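Local coordinates for protein glycosyl hydrolase family 10 (PDB 4MGQ) that probably hydrolyses internal beta-1,4-xylosidic linkages of xylan as a whole enzyme, this chain being its calcium-binding carbohydrate-binding module, at residues V18-M23 against K152-P157; E34-P39 against G140-S145; L53-S58 against G111-D116; C61-W66 against L102-G107. All blocks are in the same frame, centred on the assembly; numbering follows the deposited sequence.

The four contacts are strand pairings in a beta-sandwich of two antiparallel sheets. Contacts 1 and 3 belong to one sheet, their centres about 8 Å apart, joined through strands 17-24 and 111-121; contacts 2 and 4 belong to the other, centres about 12 Å apart, joined through strands 34-37 and 99-105. Between the sheets, Leu-35 CD2 of contact 2 lies 3.8 Å from Ile-21 CD1 of contact 1, and Phe-104 CE2 of contact 4 meets Met-115 SD of contact 3 at 3.9 Å. Asp-116 in contact 3 binds the calcium ion, which lies about 5 Å from the side chain of Val-18 in contact 1 and about 11 Å from that of Trp-141 in contact 2.

Contact 1 of 4, residues V18-M23 against K152-P157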
# COMPACT_ATOMS: atom_id res chain seq x y z
N VAL A 18 5.97 -9.56 -3.32
CA VAL A 18 5.15 -8.36 -3.35
C VAL A 18 3.75 -8.69 -2.84
O VAL A 18 3.35 -9.85 -2.80
CB VAL A 18 5.06 -7.76 -4.77
CG1 VAL A 18 6.46 -7.57 -5.39
CG2 VAL A 18 4.23 -8.66 -5.68
N LEU A 19 3.03 -7.66 -2.41
CA LEU A 19 1.61 -7.79 -2.09
C LEU A 19 0.85 -7.94 -3.41
O LEU A 19 1.10 -7.20 -4.37
CB LEU A 19 1.11 -6.58 -1.29
CG LEU A 19 -0.38 -6.54 -0.90
CD1 LEU A 19 -0.56 -5.66 0.32
CD2 LEU A 19 -1.27 -6.02 -2.03
N TYR A 20 -0.09 -8.88 -3.44
CA TYR A 20 -0.87 -9.14 -4.65
C TYR A 20 -2.34 -9.29 -4.33
O TYR A 20 -2.71 -10.08 -3.46
CB TYR A 20 -0.37 -10.40 -5.34
CG TYR A 20 -1.28 -10.92 -6.43
CD1 TYR A 20 -1.53 -10.17 -7.56
CD2 TYR A 20 -1.85 -12.18 -6.33
CE1 TYR A 20 -2.34 -10.64 -8.57
CE2 TYR A 20 -2.68 -12.67 -7.34
CZ TYR A 20 -2.91 -11.89 -8.46
OH TYR A 20 -3.72 -12.34 -9.48
N ILE A 21 -3.18 -8.54 -5.03
CA ILE A 21 -4.62 -8.72 -4.92
C ILE A 21 -5.21 -8.99 -6.29
O ILE A 21 -5.14 -8.13 -7.18
CB ILE A 21 -5.32 -7.50 -4.32
CG1 ILE A 21 -4.88 -7.31 -2.86
CG2 ILE A 21 -6.84 -7.65 -4.41
CD1 ILE A 21 -5.41 -6.04 -2.25
N HIS A 22 -5.78 -10.17 -6.47
CA HIS A 22 -6.62 -10.40 -7.63
C HIS A 22 -7.98 -9.78 -7.33
O HIS A 22 -8.73 -10.28 -6.50
CB HIS A 22 -6.78 -11.87 -7.97
CG HIS A 22 -7.71 -12.09 -9.12
ND1 HIS A 22 -7.45 -11.57 -10.37
CD2 HIS A 22 -8.91 -12.70 -9.21
CE1 HIS A 22 -8.44 -11.90 -11.19
NE2 HIS A 22 -9.34 -12.58 -10.51
N MET A 23 -8.27 -8.67 -8.00
CA MET A 23 -9.50 -7.94 -7.71
C MET A 23 -10.70 -8.54 -8.44
O MET A 23 -11.80 -8.61 -7.88
CB MET A 23 -9.33 -6.47 -8.08
CG MET A 23 -8.30 -5.76 -7.21
SD MET A 23 -8.04 -4.03 -7.59
CE MET A 23 -7.27 -4.15 -9.21
N LYS A 152 -2.69 -11.64 -0.73
CA LYS A 152 -1.61 -12.63 -0.87
C LYS A 152 -0.26 -11.93 -0.96
O LYS A 152 -0.20 -10.74 -1.22
CB LYS A 152 -1.81 -13.49 -2.12
CG LYS A 152 -3.10 -14.30 -2.16
CD LYS A 152 -3.14 -15.19 -3.39
CE LYS A 152 -1.98 -16.19 -3.41
NZ LYS A 152 -2.00 -17.12 -2.23
N THR A 153 0.81 -12.69 -0.76
CA THR A 153 2.13 -12.24 -1.21
C THR A 153 2.60 -13.24 -2.25
O THR A 153 2.38 -14.45 -2.11
CB THR A 153 3.17 -12.12 -0.06
OG1 THR A 153 3.32 -13.38 0.61
CG2 THR A 153 2.76 -11.04 0.94
N VAL A 154 3.23 -12.73 -3.31
CA VAL A 154 3.65 -13.58 -4.41
C VAL A 154 5.00 -13.12 -4.92
O VAL A 154 5.42 -12.00 -4.64
CB VAL A 154 2.66 -13.56 -5.60
CG1 VAL A 154 1.27 -13.99 -5.15
CG2 VAL A 154 2.63 -12.18 -6.23
N ALA A 155 5.65 -13.99 -5.69
CA ALA A 155 6.86 -13.60 -6.40
C ALA A 155 6.54 -12.47 -7.34
O ALA A 155 5.50 -12.48 -8.00
CB ALA A 155 7.44 -14.78 -7.15
N ASP A 156 7.43 -11.48 -7.39
CA ASP A 156 7.30 -10.35 -8.32
C ASP A 156 7.04 -10.88 -9.74
O ASP A 156 7.82 -11.67 -10.27
CB ASP A 156 8.59 -9.50 -8.26
CG ASP A 156 8.54 -8.25 -9.14
OD1 ASP A 156 7.83 -8.21 -10.17
OD2 ASP A 156 9.26 -7.28 -8.80
N PRO A 157 5.92 -10.46 -10.36
CA PRO A 157 5.52 -11.03 -11.65
C PRO A 157 6.46 -10.71 -12.80
O PRO A 157 6.50 -11.47 -13.77
CB PRO A 157 4.14 -10.39 -11.89
CG PRO A 157 4.15 -9.14 -11.07
CD PRO A 157 4.92 -9.51 -9.84
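Val-18 and Tyr-20 pair with Val-154 and Lys-152 in a short antiparallel beta contact at one margin of a five-stranded sheet, where strand 151-155, outermost within the chain, lies against strand 17-24. The strands are strongly splayed, at 115° between their directions, and four backbone hydrogen bonds join them. Val-18 N reaches Val-154 O at 2.8 Å, and the return bond runs from Val-154 N to Val-18 O. Tyr-20 N and Lys-152 N bond likewise to each other's carbonyl oxygens. Between these pairs, the CA of Thr-153 comes within 3.1 Å of Val-18 O in a CA-H...O contact.

Tyr-20 sets CG opposite its backbone N (chi1 168°), which leaves CB and CD2 to the methyls of Val-154. CG2 of Val-154 touches Tyr-20 CB at 3.6 Å, while its CG1 approaches Tyr-20 CD2 obliquely at 3.8 Å. CG2 of Val-154 also meets CG2 of Val-18 at 3.9 Å. The other branch of Val-18, CG1, faces Asp-156 CB at 4.1 Å, where the chain has left the strand. The Tyr-20 ring stacks on Trp-114 of the next strand.

The pairing therefore rests on the backbone and on apolar packing, while the carboxylate of Asp-156, bonded to Trp-86 and Arg-54, ties the end of 152-157 to neighbouring parts of the fold.

Contact 2 of 4, residues E34-P39 against G140-S145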
# COMPACT_ATOMS: atom_id res chain seq x y z
N GLU A 34 -12.00 -2.77 -0.32
CA GLU A 34 -11.04 -1.94 0.40
C GLU A 34 -9.91 -2.77 1.01
O GLU A 34 -10.11 -3.90 1.45
CB GLU A 34 -11.74 -1.12 1.50
CG GLU A 34 -12.72 -0.07 0.95
CD GLU A 34 -13.34 0.83 2.01
OE1 GLU A 34 -13.04 0.69 3.20
OE2 GLU A 34 -14.16 1.70 1.64
N LEU A 35 -8.73 -2.16 1.00
CA LEU A 35 -7.53 -2.69 1.62
C LEU A 35 -7.03 -1.69 2.66
O LEU A 35 -6.94 -0.49 2.38
CB LEU A 35 -6.46 -2.95 0.55
CG LEU A 35 -5.07 -3.36 1.03
CD1 LEU A 35 -5.11 -4.76 1.61
CD2 LEU A 35 -4.06 -3.26 -0.11
N TYR A 36 -6.70 -2.19 3.85
CA TYR A 36 -6.34 -1.33 4.97
C TYR A 36 -4.94 -1.58 5.50
O TYR A 36 -4.51 -2.72 5.57
CB TYR A 36 -7.29 -1.57 6.13
CG TYR A 36 -8.74 -1.31 5.84
CD1 TYR A 36 -9.13 -0.27 5.01
CD2 TYR A 36 -9.71 -2.10 6.40
CE1 TYR A 36 -10.48 -0.04 4.75
CE2 TYR A 36 -11.04 -1.88 6.16
CZ TYR A 36 -11.42 -0.85 5.34
OH TYR A 36 -12.77 -0.65 5.11
N VAL A 37 -4.28 -0.51 5.91
CA VAL A 37 -3.06 -0.64 6.70
C VAL A 37 -3.05 0.48 7.73
O VAL A 37 -3.52 1.59 7.45
CB VAL A 37 -1.80 -0.62 5.81
CG1 VAL A 37 -1.59 0.75 5.20
CG2 VAL A 37 -0.56 -1.06 6.61
N ASN A 38 -2.56 0.19 8.94
CA ASN A 38 -2.53 1.19 10.00
C ASN A 38 -1.10 1.65 10.28
O ASN A 38 -0.26 0.81 10.61
CB ASN A 38 -3.14 0.64 11.29
CG ASN A 38 -4.66 0.61 11.27
OD1 ASN A 38 -5.29 0.54 10.22
ND2 ASN A 38 -5.27 0.69 12.45
N PRO A 39 -0.83 2.96 10.16
CA PRO A 39 0.48 3.50 10.55
C PRO A 39 0.80 3.13 11.99
O PRO A 39 -0.11 3.10 12.82
CB PRO A 39 0.31 5.01 10.38
CG PRO A 39 -0.76 5.13 9.33
CD PRO A 39 -1.70 4.00 9.61
N GLY A 140 -0.63 -7.21 8.87
CA GLY A 140 -0.84 -5.79 9.06
C GLY A 140 -1.72 -5.20 7.99
O GLY A 140 -2.21 -4.08 8.11
N TRP A 141 -1.92 -5.96 6.92
CA TRP A 141 -2.77 -5.52 5.82
C TRP A 141 -4.10 -6.26 5.93
O TRP A 141 -4.13 -7.49 5.92
CB TRP A 141 -2.08 -5.76 4.48
CG TRP A 141 -0.86 -4.89 4.31
CD1 TRP A 141 0.39 -5.09 4.85
CD2 TRP A 141 -0.79 -3.66 3.57
NE1 TRP A 141 1.23 -4.07 4.49
CE2 TRP A 141 0.53 -3.18 3.70
CE3 TRP A 141 -1.70 -2.93 2.82
CZ2 TRP A 141 0.96 -1.99 3.10
CZ3 TRP A 141 -1.29 -1.75 2.23
CH2 TRP A 141 0.04 -1.30 2.37
N THR A 142 -5.19 -5.51 6.06
CA THR A 142 -6.49 -6.13 6.27
C THR A 142 -7.58 -5.64 5.32
O THR A 142 -7.36 -4.76 4.50
CB THR A 142 -7.00 -5.89 7.71
OG1 THR A 142 -7.13 -4.49 7.96
CG2 THR A 142 -6.03 -6.51 8.73
N LYS A 143 -8.76 -6.22 5.46
CA LYS A 143 -9.90 -5.85 4.64
C LYS A 143 -11.17 -6.04 5.47
O LYS A 143 -11.14 -6.71 6.50
CB LYS A 143 -9.95 -6.70 3.38
CG LYS A 143 -10.23 -8.17 3.67
CD LYS A 143 -10.41 -8.97 2.41
CE LYS A 143 -10.76 -10.41 2.73
NZ LYS A 143 -12.03 -10.50 3.49
N PRO A 144 -12.29 -5.44 5.03
CA PRO A 144 -13.54 -5.80 5.69
C PRO A 144 -13.80 -7.29 5.51
O PRO A 144 -13.51 -7.84 4.45
CB PRO A 144 -14.59 -4.96 4.96
CG PRO A 144 -13.81 -3.79 4.40
CD PRO A 144 -12.48 -4.39 4.01
N SER A 145 -14.32 -7.95 6.54
CA SER A 145 -14.47 -9.40 6.48
C SER A 145 -15.38 -9.84 5.33
O SER A 145 -15.21 -10.94 4.78
CB SER A 145 -14.99 -9.95 7.81
OG SER A 145 -16.28 -9.43 8.10
O HOH W 1 -1.85 -2.38 10.07
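Val-37 lies flat over the indole of Trp-141, and this CH-pi contact is the centre of the pairing between strand 34-37 and the short, weakly bonded strand at 141-142. The two side chains run side by side in the same direction, with Val-37 CB 3.7 Å from the centroid of the six-membered ring and only 7° off its normal. CG2 of Val-37 is set toward CE2, at 3.8 Å, and CG1 toward CH2 and CZ3, which places both methyls over the same face. Leu-35 approaches the benzo part of the indole obliquely; its CD2 is 3.8 Å from Trp-141 CE3. The indole nitrogen is hydrogen-bonded to the carbonyl of Asn-131.

Tyr-36 points to the other face of the sheet. With its CG beside the backbone N (chi1 -59°), the tyrosine side chain crosses those of Thr-142 and Pro-144 at about a right angle. OG1 of Thr-142 lies at the ring edge, 3.4 Å from Tyr-36 CB, and Pro-144 CD meets Tyr-36 CE2 at 3.6 Å. Glu-34 forms a salt bridge from OE2 to Arg-103. Tyr-36 N and Thr-142 N each bond to the other residue's carbonyl, the first at 2.7 Å to Thr-142 O. Beyond them, a water accepts from Asn-38 N and donates to Gly-140 O, bridging the parting chains.

Strand 34-37 is flanked on its far side by strand 99-105, while Trp-141 and Leu-35 face the opposing sheet, touching Leu-19 and Ile-21 of strand 17-24 respectively.

Contact 3 of 4, residues L53-S58 against G111-D116; sequences LRVKTS and GDIWMD. With CA (calcium ion), chain B.
Strands 53-57 and 111-116 run close to antiparallel (167°), their axes 4.7 Å apart at closest approach. Arg-54 with Asp-116 and Lys-56 with Trp-114 are hydrogen-bonded pairs, each making two backbone bonds. At the far end, Asp-112 N donates to the hydroxyl OG of Ser-58 at 2.9 Å, while Ser-58 N donates to Asp-112 O.

Arg-54 lies alongside Asp-116. Its NH2 donates to Asp-116 OD2 at 2.8 Å, within the guanidinium plane and on the anti lone pair, although guanidinium and carboxylate planes are turned 51° apart; NE adds a weak bond to the same oxygen, while Asp-117 and Asp-156 take NE and NH1 in salt bridges. Lys-56 is extended as far as CE (chi1 172°), keeping its methylenes along the indole of Trp-114 and CE over one face, 4.2 Å from the centroid of the six-membered ring, before its ammonium turns to Thr-84 and Asp-158. On the opposite face of the sheet, Val-55 CG2 packs on Met-115 CG at 3.8 Å and Thr-57 CG2 on Ile-113 CG1.

Both oxygens of Asp-116 bind the calcium ion, each at 2.5 Å. Two cations on OD2 probably draw electron density toward it and favour the ionised carboxylate. Two waters, the carbonyl oxygens of His-17 and Thr-133 and OE2 of Glu-135 complete the site. A calcium ion at the border of a beta-sandwich is characteristic of many carbohydrate-binding modules.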
# COMPACT_ATOMS: atom_id res chain seq x y z
N LEU A 53 5.90 3.89 -2.48
CA LEU A 53 5.75 2.48 -2.81
C LEU A 53 6.09 2.27 -4.28
O LEU A 53 6.32 3.24 -5.01
CB LEU A 53 4.33 2.00 -2.50
CG LEU A 53 3.17 2.60 -3.31
CD1 LEU A 53 2.34 1.47 -3.92
CD2 LEU A 53 2.30 3.53 -2.49
N ARG A 54 6.16 1.02 -4.71
CA ARG A 54 6.08 0.75 -6.14
C ARG A 54 4.79 -0.02 -6.39
O ARG A 54 4.34 -0.79 -5.54
CB ARG A 54 7.30 -0.01 -6.68
CG ARG A 54 7.60 -1.35 -6.06
CD ARG A 54 8.82 -2.02 -6.74
NE ARG A 54 9.02 -3.35 -6.18
CZ ARG A 54 9.18 -4.45 -6.90
NH1 ARG A 54 9.20 -4.39 -8.23
NH2 ARG A 54 9.33 -5.62 -6.29
N VAL A 55 4.21 0.19 -7.57
CA VAL A 55 2.91 -0.39 -7.87
C VAL A 55 2.86 -0.84 -9.33
O VAL A 55 3.55 -0.26 -10.18
CB VAL A 55 1.77 0.61 -7.57
CG1 VAL A 55 1.88 1.83 -8.49
CG2 VAL A 55 0.41 -0.07 -7.69
N LYS A 56 2.06 -1.86 -9.59
CA LYS A 56 1.83 -2.37 -10.94
C LYS A 56 0.37 -2.82 -10.98
O LYS A 56 -0.13 -3.40 -10.03
CB LYS A 56 2.81 -3.53 -11.24
CG LYS A 56 2.57 -4.31 -12.53
CD LYS A 56 3.43 -5.58 -12.54
CE LYS A 56 3.04 -6.52 -13.68
NZ LYS A 56 3.45 -5.96 -15.00
N THR A 57 -0.33 -2.52 -12.07
CA THR A 57 -1.71 -2.98 -12.22
C THR A 57 -1.89 -3.57 -13.61
O THR A 57 -1.06 -3.32 -14.48
CB THR A 57 -2.74 -1.86 -12.01
OG1 THR A 57 -2.31 -0.68 -12.70
CG2 THR A 57 -2.92 -1.55 -10.52
N SER A 58 -2.94 -4.35 -13.81
CA SER A 58 -3.17 -4.97 -15.12
C SER A 58 -3.82 -3.97 -16.08
O SER A 58 -3.91 -4.21 -17.28
CB SER A 58 -4.01 -6.23 -14.99
OG SER A 58 -5.21 -5.98 -14.28
N GLY A 111 -9.28 -6.32 -12.44
CA GLY A 111 -8.05 -7.02 -12.75
C GLY A 111 -7.19 -7.26 -11.52
O GLY A 111 -7.65 -7.74 -10.50
N ASP A 112 -5.91 -6.93 -11.66
CA ASP A 112 -4.89 -7.29 -10.68
C ASP A 112 -4.13 -6.07 -10.20
O ASP A 112 -3.91 -5.13 -10.96
CB ASP A 112 -3.90 -8.29 -11.28
CG ASP A 112 -4.50 -9.67 -11.47
OD1 ASP A 112 -5.27 -10.13 -10.61
OD2 ASP A 112 -4.20 -10.31 -12.50
N ILE A 113 -3.69 -6.09 -8.95
CA ILE A 113 -2.79 -5.05 -8.46
C ILE A 113 -1.68 -5.71 -7.64
O ILE A 113 -1.92 -6.67 -6.91
CB ILE A 113 -3.54 -3.98 -7.61
CG1 ILE A 113 -2.58 -2.89 -7.12
CG2 ILE A 113 -4.31 -4.63 -6.46
CD1 ILE A 113 -3.27 -1.65 -6.56
N TRP A 114 -0.46 -5.22 -7.84
CA TRP A 114 0.71 -5.61 -7.06
C TRP A 114 1.32 -4.37 -6.42
O TRP A 114 1.38 -3.31 -7.05
CB TRP A 114 1.77 -6.30 -7.93
CG TRP A 114 1.37 -7.55 -8.67
CD1 TRP A 114 1.61 -8.84 -8.29
CD2 TRP A 114 0.69 -7.62 -9.93
NE1 TRP A 114 1.12 -9.71 -9.25
CE2 TRP A 114 0.55 -8.98 -10.26
CE3 TRP A 114 0.19 -6.65 -10.82
CZ2 TRP A 114 -0.08 -9.41 -11.43
CZ3 TRP A 114 -0.43 -7.09 -11.99
CH2 TRP A 114 -0.56 -8.46 -12.28
N MET A 115 1.78 -4.49 -5.18
CA MET A 115 2.44 -3.37 -4.50
C MET A 115 3.63 -3.88 -3.71
O MET A 115 3.64 -5.02 -3.26
CB MET A 115 1.47 -2.62 -3.57
CG MET A 115 0.48 -1.74 -4.31
SD MET A 115 -0.54 -0.75 -3.21
CE MET A 115 -1.62 -2.02 -2.59
N ASP A 116 4.64 -3.02 -3.55
CA ASP A 116 5.83 -3.40 -2.80
C ASP A 116 6.53 -2.16 -2.27
O ASP A 116 6.26 -1.04 -2.72
CB ASP A 116 6.79 -4.23 -3.68
CG ASP A 116 7.80 -5.04 -2.88
OD1 ASP A 116 7.62 -5.24 -1.65
OD2 ASP A 116 8.78 -5.52 -3.50
CA CA B . 9.32 -7.02 -1.53
O HOH W 2 -5.78 -3.50 -12.48
O HOH W 3 10.80 -5.35 -0.58
O HOH W 4 11.24 -7.11 -3.03

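Contact 4 of 4, residues C61-W66 against L102-G107; sequences CDVTVW and LRFELG
Leu-102, at the start of 102-107, offers its CB to Val-65 CG1, 4.2 Å away. Arg-103 follows as the partner of Trp-66 in a hydrogen-bonded antiparallel pair: Trp-66 N donates to Arg-103 O at 2.8 Å, and Arg-103 N returns a bond to Trp-66 O. The arginine chain bends at chi3 (53°), which brings the guanidinium round to the edge of the indole. One guanidinium face looks onto Trp-66 CE3, and NH2 is 3.8 Å from Trp-66 CZ3. NH2 is also salt-bridged to Glu-34.

Phe-104 turns to the other face of the sheet, the one lining the interior of the beta-sandwich, where its ring receives Val-65 CG2 over one face, 4.0 Å from the centroid. Val-63 CG1 comes obliquely to the same ring at CD2. Strand 34-37 borders strand 99-105 on its other side, and Phe-80 of strand 80-82 packs on Val-63, Val-65 and Phe-104.

Glu-105 points back to the side of Trp-66. Its N donates to Thr-64 O at 2.8 Å, and the bend at chi2 (-62°) folds the side chain over the indole. CG stands 3.6 Å from the centroid of the six-membered ring, and the carboxylate lies nearly parallel to it, the planes 10° apart, with OE2 in a salt bridge to Arg-103 NE. OE1 comes close to Glu-34 OE2, a like-charge approach that the shared Arg-103 probably eases. A water donates to Glu-105 O and Asp-62 O and accepts from Thr-64 N. Leu-106, beyond the strand, touches Val-63 CG1 with CD2 at 4.3 Å.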
# COMPACT_ATOMS: atom_id res chain seq x y z
N CYS A 61 -4.60 3.03 -14.01
CA CYS A 61 -5.69 3.51 -13.16
C CYS A 61 -5.19 4.53 -12.15
O CYS A 61 -3.98 4.72 -11.97
CB CYS A 61 -6.35 2.34 -12.43
SG CYS A 61 -5.20 1.48 -11.29
N ASP A 62 -6.15 5.19 -11.51
CA ASP A 62 -5.94 5.95 -10.28
C ASP A 62 -6.14 5.02 -9.10
O ASP A 62 -7.11 4.25 -9.07
CB ASP A 62 -6.91 7.12 -10.16
CG ASP A 62 -6.61 8.25 -11.13
OD1 ASP A 62 -5.56 8.21 -11.81
OD2 ASP A 62 -7.42 9.20 -11.19
N VAL A 63 -5.25 5.07 -8.12
CA VAL A 63 -5.47 4.31 -6.90
C VAL A 63 -5.78 5.30 -5.79
O VAL A 63 -4.93 6.12 -5.40
CB VAL A 63 -4.25 3.43 -6.52
CG1 VAL A 63 -4.55 2.69 -5.23
CG2 VAL A 63 -3.95 2.43 -7.65
N THR A 64 -7.01 5.24 -5.30
CA THR A 64 -7.48 6.18 -4.29
C THR A 64 -7.13 5.70 -2.88
O THR A 64 -7.36 4.54 -2.53
CB THR A 64 -9.01 6.35 -4.41
OG1 THR A 64 -9.30 6.88 -5.70
CG2 THR A 64 -9.53 7.31 -3.36
N VAL A 65 -6.56 6.61 -2.09
CA VAL A 65 -6.24 6.33 -0.68
C VAL A 65 -6.86 7.40 0.21
O VAL A 65 -6.56 8.58 0.06
CB VAL A 65 -4.72 6.29 -0.42
CG1 VAL A 65 -4.45 5.95 1.03
CG2 VAL A 65 -4.02 5.27 -1.34
N TRP A 66 -7.74 6.99 1.12
CA TRP A 66 -8.33 7.92 2.09
C TRP A 66 -7.81 7.62 3.49
O TRP A 66 -8.10 6.55 4.02
CB TRP A 66 -9.86 7.84 2.11
CG TRP A 66 -10.56 8.18 0.83
CD1 TRP A 66 -10.14 9.04 -0.14
CD2 TRP A 66 -11.81 7.65 0.40
NE1 TRP A 66 -11.07 9.07 -1.17
CE2 TRP A 66 -12.10 8.22 -0.86
CE3 TRP A 66 -12.72 6.74 0.95
CZ2 TRP A 66 -13.26 7.92 -1.57
CZ3 TRP A 66 -13.87 6.44 0.24
CH2 TRP A 66 -14.13 7.03 -1.01
N LEU A 102 -5.00 3.91 6.80
CA LEU A 102 -5.05 4.24 5.38
C LEU A 102 -6.01 3.29 4.69
O LEU A 102 -5.83 2.08 4.75
CB LEU A 102 -3.66 4.12 4.72
CG LEU A 102 -2.57 5.05 5.24
CD1 LEU A 102 -1.30 4.86 4.39
CD2 LEU A 102 -3.03 6.48 5.23
N ARG A 103 -7.02 3.85 4.04
CA ARG A 103 -7.98 3.05 3.28
C ARG A 103 -7.66 3.10 1.79
O ARG A 103 -7.79 4.15 1.18
CB ARG A 103 -9.42 3.56 3.50
CG ARG A 103 -9.87 3.52 4.97
CD ARG A 103 -11.19 4.26 5.20
NE ARG A 103 -12.24 3.79 4.29
CZ ARG A 103 -13.34 4.48 4.01
NH1 ARG A 103 -13.54 5.67 4.58
NH2 ARG A 103 -14.22 4.01 3.15
N PHE A 104 -7.26 1.97 1.22
CA PHE A 104 -7.07 1.86 -0.23
C PHE A 104 -8.43 1.50 -0.84
O PHE A 104 -8.97 0.43 -0.59
CB PHE A 104 -6.01 0.81 -0.59
CG PHE A 104 -4.59 1.21 -0.25
CD1 PHE A 104 -4.17 1.31 1.07
CD2 PHE A 104 -3.67 1.46 -1.26
CE1 PHE A 104 -2.87 1.67 1.39
CE2 PHE A 104 -2.34 1.81 -0.96
CZ PHE A 104 -1.94 1.92 0.37
N GLU A 105 -8.97 2.42 -1.64
CA GLU A 105 -10.29 2.24 -2.25
C GLU A 105 -10.15 1.58 -3.61
O GLU A 105 -9.78 2.24 -4.58
CB GLU A 105 -10.99 3.58 -2.37
CG GLU A 105 -11.14 4.30 -1.04
CD GLU A 105 -11.99 3.50 -0.08
OE1 GLU A 105 -13.15 3.19 -0.43
OE2 GLU A 105 -11.50 3.16 1.02
N LEU A 106 -10.43 0.29 -3.68
CA LEU A 106 -10.17 -0.48 -4.88
C LEU A 106 -11.44 -0.88 -5.62
O LEU A 106 -11.37 -1.63 -6.58
CB LEU A 106 -9.38 -1.75 -4.54
CG LEU A 106 -8.09 -1.59 -3.73
CD1 LEU A 106 -7.49 -2.96 -3.42
CD2 LEU A 106 -7.09 -0.74 -4.48
N GLY A 107 -12.58 -0.38 -5.16
CA GLY A 107 -13.86 -0.91 -5.62
C GLY A 107 -14.15 -0.75 -7.09
O GLY A 107 -14.77 -1.63 -7.70
O HOH W 5 -8.80 3.39 -6.57